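Local atomic coordinates of thymidylate synthase ThyX (Streptomyces cacaoi subsp. asoensis, PDB entry 4P5A), a protein that probably catalyses the FAD-dependent reductive methylation of UMP or dUMP with methylenetetrahydrofolate as methyl donor, as a homotetramer whose subunits share the flavin sites. Residues B[106-118]-B[126-138]. Numbering follows the deposited sequence.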
loop_
_atom_site.group_PDB
_atom_site.type_symbol
_atom_site.label_atom_id
_atom_site.label_comp_id
_atom_site.label_asym_id
_atom_site.label_seq_id
_atom_site.Cartn_x
_atom_site.Cartn_y
_atom_site.Cartn_z
ATOM N N PHE B 106 32.327 6.228 -5.734
ATOM C CA PHE B 106 31.458 7.191 -6.474
ATOM C C PHE B 106 31.254 6.622 -7.852
ATOM O O PHE B 106 32.190 6.038 -8.464
ATOM C CB PHE B 106 32.080 8.631 -6.586
ATOM C CG PHE B 106 32.363 9.226 -5.296
ATOM C CD1 PHE B 106 33.606 9.102 -4.733
ATOM C CD2 PHE B 106 31.312 9.804 -4.549
ATOM C CE1 PHE B 106 33.881 9.565 -3.475
ATOM C CE2 PHE B 106 31.570 10.308 -3.220
ATOM C CZ PHE B 106 32.864 10.212 -2.714
ATOM N N TYR B 107 30.035 6.764 -8.396
ATOM C CA TYR B 107 29.744 6.215 -9.690
ATOM C C TYR B 107 30.118 7.178 -10.864
ATOM O O TYR B 107 29.812 8.384 -10.840
ATOM C CB TYR B 107 28.188 5.916 -9.805
ATOM C CG TYR B 107 27.733 5.459 -11.177
ATOM C CD1 TYR B 107 27.152 6.378 -12.089
ATOM C CD2 TYR B 107 27.905 4.119 -11.594
ATOM C CE1 TYR B 107 26.768 5.982 -13.354
ATOM C CE2 TYR B 107 27.507 3.701 -12.877
ATOM C CZ TYR B 107 26.966 4.617 -13.739
ATOM O OH TYR B 107 26.543 4.245 -15.011
ATOM N N VAL B 108 30.696 6.586 -11.912
ATOM C CA VAL B 108 30.841 7.326 -13.191
ATOM C C VAL B 108 30.447 6.340 -14.264
ATOM O O VAL B 108 30.731 5.156 -14.147
ATOM C CB VAL B 108 32.387 7.839 -13.405
ATOM C CG1 VAL B 108 32.771 8.879 -12.383
ATOM C CG2 VAL B 108 33.314 6.666 -13.384
ATOM N N PRO B 109 29.830 6.810 -15.333
ATOM C CA PRO B 109 29.388 5.875 -16.376
ATOM C C PRO B 109 30.573 5.211 -17.071
ATOM O O PRO B 109 31.622 5.848 -17.191
ATOM C CB PRO B 109 28.584 6.745 -17.323
ATOM C CG PRO B 109 28.834 8.250 -16.906
ATOM C CD PRO B 109 29.512 8.234 -15.566
ATOM N N ASP B 110 30.412 3.978 -17.549
ATOM C CA ASP B 110 31.523 3.389 -18.328
ATOM C C ASP B 110 31.515 3.832 -19.813
ATOM O O ASP B 110 30.676 4.633 -20.288
ATOM C CB ASP B 110 31.562 1.890 -18.212
ATOM C CG ASP B 110 30.410 1.239 -18.881
ATOM O OD1 ASP B 110 29.717 1.821 -19.795
ATOM O OD2 ASP B 110 30.184 0.099 -18.509
ATOM N N ALA B 111 32.480 3.320 -20.558
ATOM C CA ALA B 111 32.648 3.850 -21.913
ATOM C C ALA B 111 31.497 3.505 -22.852
ATOM O O ALA B 111 31.391 4.126 -23.887
ATOM C CB ALA B 111 34.048 3.451 -22.508
ATOM N N THR B 112 30.622 2.564 -22.500
ATOM C CA THR B 112 29.508 2.171 -23.376
ATOM C C THR B 112 28.244 3.027 -23.148
ATOM O O THR B 112 27.382 3.116 -24.002
ATOM C CB THR B 112 29.123 0.653 -23.222
ATOM O OG1 THR B 112 28.491 0.461 -21.967
ATOM C CG2 THR B 112 30.329 -0.204 -23.247
ATOM N N ARG B 113 28.138 3.656 -21.992
ATOM C CA ARG B 113 26.961 4.508 -21.689
ATOM C C ARG B 113 26.702 5.597 -22.756
ATOM O O ARG B 113 27.634 6.316 -23.218
ATOM C CB ARG B 113 27.186 5.177 -20.343
ATOM C CG ARG B 113 26.001 4.897 -19.344
ATOM C CD ARG B 113 25.076 5.914 -19.599
ATOM N NE ARG B 113 24.110 6.133 -18.525
ATOM C CZ ARG B 113 23.049 6.890 -18.758
ATOM N NH1 ARG B 113 22.891 7.396 -19.960
ATOM N NH2 ARG B 113 22.175 7.190 -17.819
ATOM N N LEU B 114 25.447 5.801 -23.096
ATOM C CA LEU B 114 25.132 6.904 -24.050
ATOM C C LEU B 114 25.191 8.184 -23.268
ATOM O O LEU B 114 24.612 8.253 -22.179
ATOM C CB LEU B 114 23.739 6.710 -24.623
ATOM C CG LEU B 114 23.523 5.291 -25.208
ATOM C CD1 LEU B 114 22.064 4.985 -25.511
ATOM C CD2 LEU B 114 24.389 5.027 -26.438
ATOM N N LEU B 115 25.886 9.203 -23.769
ATOM C CA LEU B 115 26.083 10.422 -22.978
ATOM C C LEU B 115 25.387 11.668 -23.480
ATOM O O LEU B 115 25.460 12.689 -22.800
ATOM C CB LEU B 115 27.582 10.719 -22.771
ATOM C CG LEU B 115 28.410 9.666 -22.048
ATOM C CD1 LEU B 115 29.926 10.043 -22.046
ATOM C CD2 LEU B 115 27.892 9.602 -20.592
ATOM N N ARG B 116 24.750 11.583 -24.654
ATOM C CA ARG B 116 24.082 12.734 -25.245
ATOM C C ARG B 116 22.621 12.518 -25.372
ATOM O O ARG B 116 22.140 11.385 -25.378
ATOM C CB ARG B 116 24.651 13.051 -26.613
ATOM C CG ARG B 116 25.986 13.600 -26.482
ATOM C CD ARG B 116 26.567 14.036 -27.787
ATOM N NE ARG B 116 27.803 14.714 -27.429
ATOM C CZ ARG B 116 27.947 16.033 -27.307
ATOM N NH1 ARG B 116 26.955 16.883 -27.570
ATOM N NH2 ARG B 116 29.137 16.510 -26.976
ATOM N N GLN B 117 21.896 13.608 -25.515
ATOM C CA GLN B 117 20.457 13.491 -25.625
ATOM C C GLN B 117 19.994 14.226 -26.868
ATOM O O GLN B 117 20.480 15.284 -27.157
ATOM C CB GLN B 117 19.772 14.079 -24.392
ATOM C CG GLN B 117 18.239 13.827 -24.372
ATOM C CD GLN B 117 17.585 14.048 -22.982
ATOM O OE1 GLN B 117 16.354 13.837 -22.785
ATOM N NE2 GLN B 117 18.385 14.507 -22.042
ATOM N N GLU B 118 19.079 13.644 -27.621
ATOM C CA GLU B 118 18.418 14.383 -28.715
ATOM C C GLU B 118 16.906 14.552 -28.491
ATOM O O GLU B 118 16.265 13.751 -27.781
ATOM C CB GLU B 118 18.649 13.666 -30.056
ATOM C CG GLU B 118 20.104 13.438 -30.411
ATOM C CD GLU B 118 20.254 12.714 -31.776
ATOM O OE1 GLU B 118 19.356 11.868 -32.091
ATOM O OE2 GLU B 118 21.254 12.997 -32.506
ATOM N N TYR B 126 18.364 8.857 -25.837
ATOM C CA TYR B 126 19.792 9.076 -25.660
ATOM C C TYR B 126 20.587 8.485 -26.851
ATOM O O TYR B 126 20.151 7.476 -27.481
ATOM C CB TYR B 126 20.294 8.599 -24.264
ATOM C CG TYR B 126 19.523 9.309 -23.134
ATOM C CD1 TYR B 126 19.917 10.598 -22.686
ATOM C CD2 TYR B 126 18.385 8.739 -22.587
ATOM C CE1 TYR B 126 19.177 11.293 -21.685
ATOM C CE2 TYR B 126 17.642 9.391 -21.569
ATOM C CZ TYR B 126 18.063 10.680 -21.109
ATOM O OH TYR B 126 17.335 11.337 -20.154
ATOM N N VAL B 127 21.723 9.138 -27.138
ATOM C CA VAL B 127 22.617 8.742 -28.233
ATOM C C VAL B 127 24.064 8.769 -27.794
ATOM O O VAL B 127 24.395 9.375 -26.745
ATOM C CB VAL B 127 22.463 9.632 -29.494
ATOM C CG1 VAL B 127 21.063 9.376 -30.130
ATOM C CG2 VAL B 127 22.710 11.142 -29.167
ATOM N N GLY B 128 24.911 8.107 -28.602
ATOM C CA GLY B 128 26.324 7.876 -28.265
ATOM C C GLY B 128 27.050 9.191 -28.042
ATOM O O GLY B 128 26.701 10.208 -28.681
ATOM N N GLY B 129 28.021 9.177 -27.109
ATOM C CA GLY B 129 29.002 10.296 -26.953
ATOM C C GLY B 129 30.309 9.897 -27.660
ATOM O O GLY B 129 30.492 8.707 -28.034
ATOM N N SER B 130 31.215 10.864 -27.860
ATOM C CA SER B 130 32.536 10.576 -28.456
ATOM C C SER B 130 33.503 10.158 -27.349
ATOM O O SER B 130 33.172 10.217 -26.138
ATOM C CB SER B 130 33.069 11.808 -29.216
ATOM O OG SER B 130 33.228 12.923 -28.328
ATOM N N THR B 131 34.701 9.733 -27.738
ATOM C CA THR B 131 35.728 9.434 -26.728
ATOM C C THR B 131 35.972 10.685 -25.884
ATOM O O THR B 131 36.058 10.594 -24.645
ATOM C CB THR B 131 37.026 8.912 -27.355
ATOM O OG1 THR B 131 36.701 7.706 -28.041
ATOM C CG2 THR B 131 38.065 8.573 -26.265
ATOM N N ASP B 132 36.035 11.833 -26.556
ATOM C CA ASP B 132 36.152 13.058 -25.818
ATOM C C ASP B 132 35.010 13.313 -24.778
ATOM O O ASP B 132 35.262 13.854 -23.669
ATOM C CB ASP B 132 36.290 14.289 -26.710
ATOM C CG ASP B 132 36.659 15.506 -25.874
ATOM O OD1 ASP B 132 37.604 15.357 -25.035
ATOM O OD2 ASP B 132 35.988 16.560 -25.968
ATOM N N ASP B 133 33.779 12.957 -25.146
ATOM C CA ASP B 133 32.641 13.084 -24.165
ATOM C C ASP B 133 32.896 12.266 -22.893
ATOM O O ASP B 133 32.750 12.798 -21.798
ATOM C CB ASP B 133 31.287 12.706 -24.785
ATOM C CG ASP B 133 30.847 13.719 -25.839
ATOM O OD1 ASP B 133 30.198 13.348 -26.840
ATOM O OD2 ASP B 133 31.169 14.919 -25.668
ATOM N N HIS B 134 33.286 10.999 -23.039
ATOM C CA HIS B 134 33.542 10.179 -21.861
ATOM C C HIS B 134 34.670 10.794 -21.035
ATOM O O HIS B 134 34.554 10.936 -19.821
ATOM C CB HIS B 134 33.861 8.718 -22.185
ATOM C CG HIS B 134 33.919 7.833 -20.964
ATOM N ND1 HIS B 134 35.067 7.189 -20.553
ATOM C CD2 HIS B 134 32.963 7.498 -20.063
ATOM C CE1 HIS B 134 34.816 6.493 -19.456
ATOM N NE2 HIS B 134 33.537 6.667 -19.149
ATOM N N GLN B 135 35.757 11.188 -21.711
ATOM C CA GLN B 135 36.891 11.782 -20.972
ATOM C C GLN B 135 36.496 13.004 -20.174
ATOM O O GLN B 135 37.042 13.166 -19.103
ATOM C CB GLN B 135 38.045 12.150 -21.920
ATOM C CG GLN B 135 38.833 10.934 -22.430
ATOM C CD GLN B 135 39.646 11.278 -23.754
ATOM O OE1 GLN B 135 40.289 10.395 -24.341
ATOM N NE2 GLN B 135 39.583 12.559 -24.209
ATOM N N GLN B 136 35.633 13.851 -20.738
ATOM C CA GLN B 136 35.186 15.104 -20.144
ATOM C C GLN B 136 34.328 14.783 -18.927
ATOM O O GLN B 136 34.504 15.391 -17.842
ATOM C CB GLN B 136 34.348 15.933 -21.147
ATOM C CG GLN B 136 35.203 16.905 -21.942
ATOM C CD GLN B 136 36.421 17.383 -21.093
ATOM O OE1 GLN B 136 36.303 18.277 -20.211
ATOM N NE2 GLN B 136 37.574 16.716 -21.310
ATOM N N VAL B 137 33.461 13.787 -19.080
ATOM C CA VAL B 137 32.726 13.299 -17.877
ATOM C C VAL B 137 33.631 12.778 -16.752
ATOM O O VAL B 137 33.505 13.253 -15.596
ATOM C CB VAL B 137 31.577 12.298 -18.222
ATOM C CG1 VAL B 137 30.937 11.690 -16.939
ATOM C CG2 VAL B 137 30.489 13.003 -19.049
ATOM N N VAL B 138 34.573 11.900 -17.061
ATOM C CA VAL B 138 35.428 11.376 -16.057
ATOM C C VAL B 138 36.225 12.515 -15.444
ATOM O O VAL B 138 36.470 12.557 -14.237
ATOM C CB VAL B 138 36.325 10.283 -16.626
ATOM C CG1 VAL B 138 37.354 9.831 -15.593
ATOM C CG2 VAL B 138 35.416 9.101 -16.953
HETATM O O HOH W 1 28.653 6.922 -25.616
HETATM O O HOH W 2 18.459 13.797 -19.365
#
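With CG anti to its carbonyl carbon (chi1 -71°) and the chain extended as far as NE, the R116 side chain crosses that of D133 at about a right angle, guanidinium and carboxylate planes 45° apart; H134 (one of two conformers), its CG anti to the backbone N, turns its imidazole to the 109-111 loop. In the salt bridge R116 NE lies 2.8 Å from D133 OD1, in the guanidinium plane, and NH2 reaches D133 OD2 at 2.9 Å on its syn side. S130 N binds D133 OD1 from the opposite face of the carboxylate, and S130 OG accepts from D133 N, a capping box that starts helix 131-157. This helix follows the β-hairpin of strands 116-118 and 125-127, where L115 and R116 stand across from V127, a classic β-bulge; V127 N donates to R116 O at 2.9 Å. On the Y126 face of the hairpin, the Q117 amide crosses the ring obliquely, planes 45° apart, NE2 3.3 Å from Y126 CE1. A leucine in place of R116 would probably leave the D133 carboxylate without its charged mate and weaken the tie between hairpin and helix. Further along, that H134 conformer donates from NE2 to P109 O (2.9 Å) within the ring plane, while A111 CA makes a CH-pi contact over the ring centre. Between these polar links, L115 CD1 packs 3.6 Å from H134 CA and against V137 CG2.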